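Local coordinates for putative sensory box/GGDEF family protein (Vibrio parahaemolyticus, PDB 3LID) that probably makes cyclic di-GMP from GTP through its GGDEF domain, under the likely control of this extracellular sensor domain, at residues R153-I158 with Y167-V172. Residues are numbered along the deposited sequence; the frame is centred on the assembly and turned at random.
Sequences RILMPI and YLVLNV. With PO4 (phosphate ion), chain C.
Arg-153 and Asn-171 meet on one face of an antiparallel beta hairpin of strands 150-160 and 163-173, in the seven-stranded sheet of a PDC (Cache) sensor domain, and both hold a phosphate ion. The ion probably comes from the crystallisation liquor. Arg-153 NE donates to phosphate O3 at 2.6 Å, and NH2 reaches O4 at 2.9 Å. The phosphorus lies in the guanidinium plane, at its edge. Asn-171 ND2 reaches the same O3 at 3.0 Å, nearly straight at 172°. Its amide is turned 73° from the guanidinium.

Further along this face, Leu-155 CD2 touches both methyls of Val-169, each at 3.9 Å, the two side chains side by side. Pro-157 CB then packs at 3.8 Å from Tyr-167 CE1. On the other face, Ile-154 CB meets Leu-170 CB. With CG1 anti to the carbonyl carbon (chi1 -49°), this branch of Ile-154 lies beside the backbone N and reaches Val-172 CG2. Two hydrogen-bonded pairs, Ile-154 with Leu-170 and Met-156 with Leu-168, join the backbones by two N-H...O bonds each, four in all.

Helix 117-124 packs on the Leu-155 face, with Tyr-121 against Leu-155 and Ala-122 against Tyr-167. Helix 9-45 packs on the other, with Ser-41 against Ile-154 and Leu-170. In the second shell, Glu-138 accepts a bond from Asn-171 ND2, and Arg-83 donates to OD1. Closer to the backbone, Arg-153 CG lies 3.6 Å from Asn-171 OD1.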
loop_
_atom_site.group_PDB
_atom_site.type_symbol
_atom_site.label_atom_id
_atom_site.label_comp_id
_atom_site.label_asym_id
_atom_site.label_seq_id
_atom_site.Cartn_x
_atom_site.Cartn_y
_atom_site.Cartn_z
ATOM N N ARG A 153 6.015 4.598 -0.858
ATOM C CA ARG A 153 7.438 4.562 -1.319
ATOM C C ARG A 153 8.325 4.496 -0.073
ATOM O O ARG A 153 8.286 5.369 0.791
ATOM C CB ARG A 153 7.748 5.876 -2.096
ATOM C CG ARG A 153 7.047 5.818 -3.490
ATOM C CD ARG A 153 6.996 7.252 -4.112
ATOM N NE ARG A 153 6.228 7.243 -5.338
ATOM C CZ ARG A 153 4.905 7.301 -5.373
ATOM N NH1 ARG A 153 4.192 7.337 -4.202
ATOM N NH2 ARG A 153 4.290 7.284 -6.554
ATOM N N ILE A 154 9.174 3.479 -0.011
ATOM C CA ILE A 154 10.199 3.385 1.067
ATOM C C ILE A 154 11.460 4.134 0.511
ATOM O O ILE A 154 11.786 3.937 -0.686
ATOM C CB ILE A 154 10.575 1.948 1.291
ATOM C CG1 ILE A 154 9.285 1.072 1.432
ATOM C CG2 ILE A 154 11.492 1.867 2.509
ATOM C CD1 ILE A 154 8.358 1.525 2.600
ATOM N N LEU A 155 12.068 4.964 1.339
ATOM C CA LEU A 155 13.140 5.874 0.917
ATOM C C LEU A 155 14.323 5.689 1.823
ATOM O O LEU A 155 14.161 5.615 3.011
ATOM C CB LEU A 155 12.617 7.275 1.076
ATOM C CG LEU A 155 11.302 7.543 0.341
ATOM C CD1 LEU A 155 10.813 8.946 0.768
ATOM C CD2 LEU A 155 11.586 7.573 -1.260
ATOM N N MET A 156 15.539 5.579 1.232
ATOM C CA MET A 156 16.744 5.385 2.058
ATOM C C MET A 156 17.919 6.006 1.288
ATOM O O MET A 156 18.353 5.439 0.260
ATOM C CB MET A 156 16.934 3.865 2.285
ATOM C CG MET A 156 18.154 3.494 3.142
ATOM S SD MET A 156 18.349 1.750 3.154
ATOM C CE MET A 156 19.834 1.848 4.092
ATOM N N PRO A 157 18.495 7.081 1.833
ATOM C CA PRO A 157 19.745 7.616 1.178
ATOM C C PRO A 157 20.879 6.607 1.442
ATOM O O PRO A 157 20.947 5.993 2.537
ATOM C CB PRO A 157 20.032 8.921 1.912
ATOM C CG PRO A 157 18.633 9.234 2.622
ATOM C CD PRO A 157 18.058 7.902 2.975
ATOM N N ILE A 158 21.751 6.390 0.431
ATOM C CA ILE A 158 22.756 5.372 0.498
ATOM C C ILE A 158 24.119 6.138 0.347
ATOM O O ILE A 158 24.256 6.948 -0.545
ATOM C CB ILE A 158 22.678 4.357 -0.677
ATOM C CG1 ILE A 158 21.287 3.625 -0.654
ATOM C CG2 ILE A 158 23.863 3.295 -0.465
ATOM C CD1 ILE A 158 20.998 2.919 0.692
ATOM N N TYR A 167 19.705 7.518 -3.639
ATOM C CA TYR A 167 18.580 7.067 -2.807
ATOM C C TYR A 167 18.080 5.765 -3.325
ATOM O O TYR A 167 17.809 5.627 -4.515
ATOM C CB TYR A 167 17.427 8.104 -2.901
ATOM C CG TYR A 167 17.937 9.466 -2.461
ATOM C CD1 TYR A 167 17.860 9.842 -1.112
ATOM C CD2 TYR A 167 18.488 10.348 -3.382
ATOM C CE1 TYR A 167 18.398 11.087 -0.679
ATOM C CE2 TYR A 167 19.048 11.580 -2.974
ATOM C CZ TYR A 167 18.977 11.926 -1.605
ATOM O OH TYR A 167 19.498 13.121 -1.206
ATOM N N LEU A 168 17.916 4.805 -2.415
ATOM C CA LEU A 168 17.140 3.597 -2.746
ATOM C C LEU A 168 15.664 3.923 -2.549
ATOM O O LEU A 168 15.304 4.474 -1.518
ATOM C CB LEU A 168 17.543 2.508 -1.767
ATOM C CG LEU A 168 16.739 1.229 -1.870
ATOM C CD1 LEU A 168 17.081 0.538 -3.208
ATOM C CD2 LEU A 168 17.118 0.252 -0.708
ATOM N N VAL A 169 14.824 3.574 -3.527
ATOM C CA VAL A 169 13.405 3.852 -3.443
ATOM C C VAL A 169 12.673 2.588 -3.818
ATOM O O VAL A 169 12.924 1.993 -4.885
ATOM C CB VAL A 169 12.983 4.930 -4.467
ATOM C CG1 VAL A 169 11.484 5.207 -4.359
ATOM C CG2 VAL A 169 13.764 6.253 -4.193
ATOM N N LEU A 170 11.720 2.182 -2.963
ATOM C CA LEU A 170 10.976 0.954 -3.266
ATOM C C LEU A 170 9.502 1.313 -3.307
ATOM O O LEU A 170 9.022 1.910 -2.379
ATOM C CB LEU A 170 11.188 -0.071 -2.081
ATOM C CG LEU A 170 12.650 -0.129 -1.574
ATOM C CD1 LEU A 170 12.719 -0.995 -0.319
ATOM C CD2 LEU A 170 13.466 -0.748 -2.742
ATOM N N ASN A 171 8.799 0.951 -4.342
ATOM C CA ASN A 171 7.381 1.330 -4.473
ATOM C C ASN A 171 6.584 0.111 -4.061
ATOM O O ASN A 171 6.412 -0.818 -4.849
ATOM C CB ASN A 171 7.038 1.728 -5.916
ATOM C CG ASN A 171 7.494 3.110 -6.234
ATOM O OD1 ASN A 171 8.608 3.514 -5.819
ATOM N ND2 ASN A 171 6.647 3.877 -6.921
ATOM N N VAL A 172 6.023 0.211 -2.867
ATOM C CA VAL A 172 5.102 -0.841 -2.341
ATOM C C VAL A 172 3.736 -0.645 -2.984
ATOM O O VAL A 172 3.148 0.453 -2.968
ATOM C CB VAL A 172 5.053 -0.773 -0.807
ATOM C CG1 VAL A 172 3.956 -1.782 -0.300
ATOM C CG2 VAL A 172 6.477 -1.056 -0.181
HETATM P P PO4 C . 6.832 7.295 -9.054
HETATM O O1 PO4 C . 6.701 6.206 -10.136
HETATM O O2 PO4 C . 8.036 8.120 -9.527
HETATM O O3 PO4 C . 7.138 6.719 -7.701
HETATM O O4 PO4 C . 5.580 8.164 -9.016
#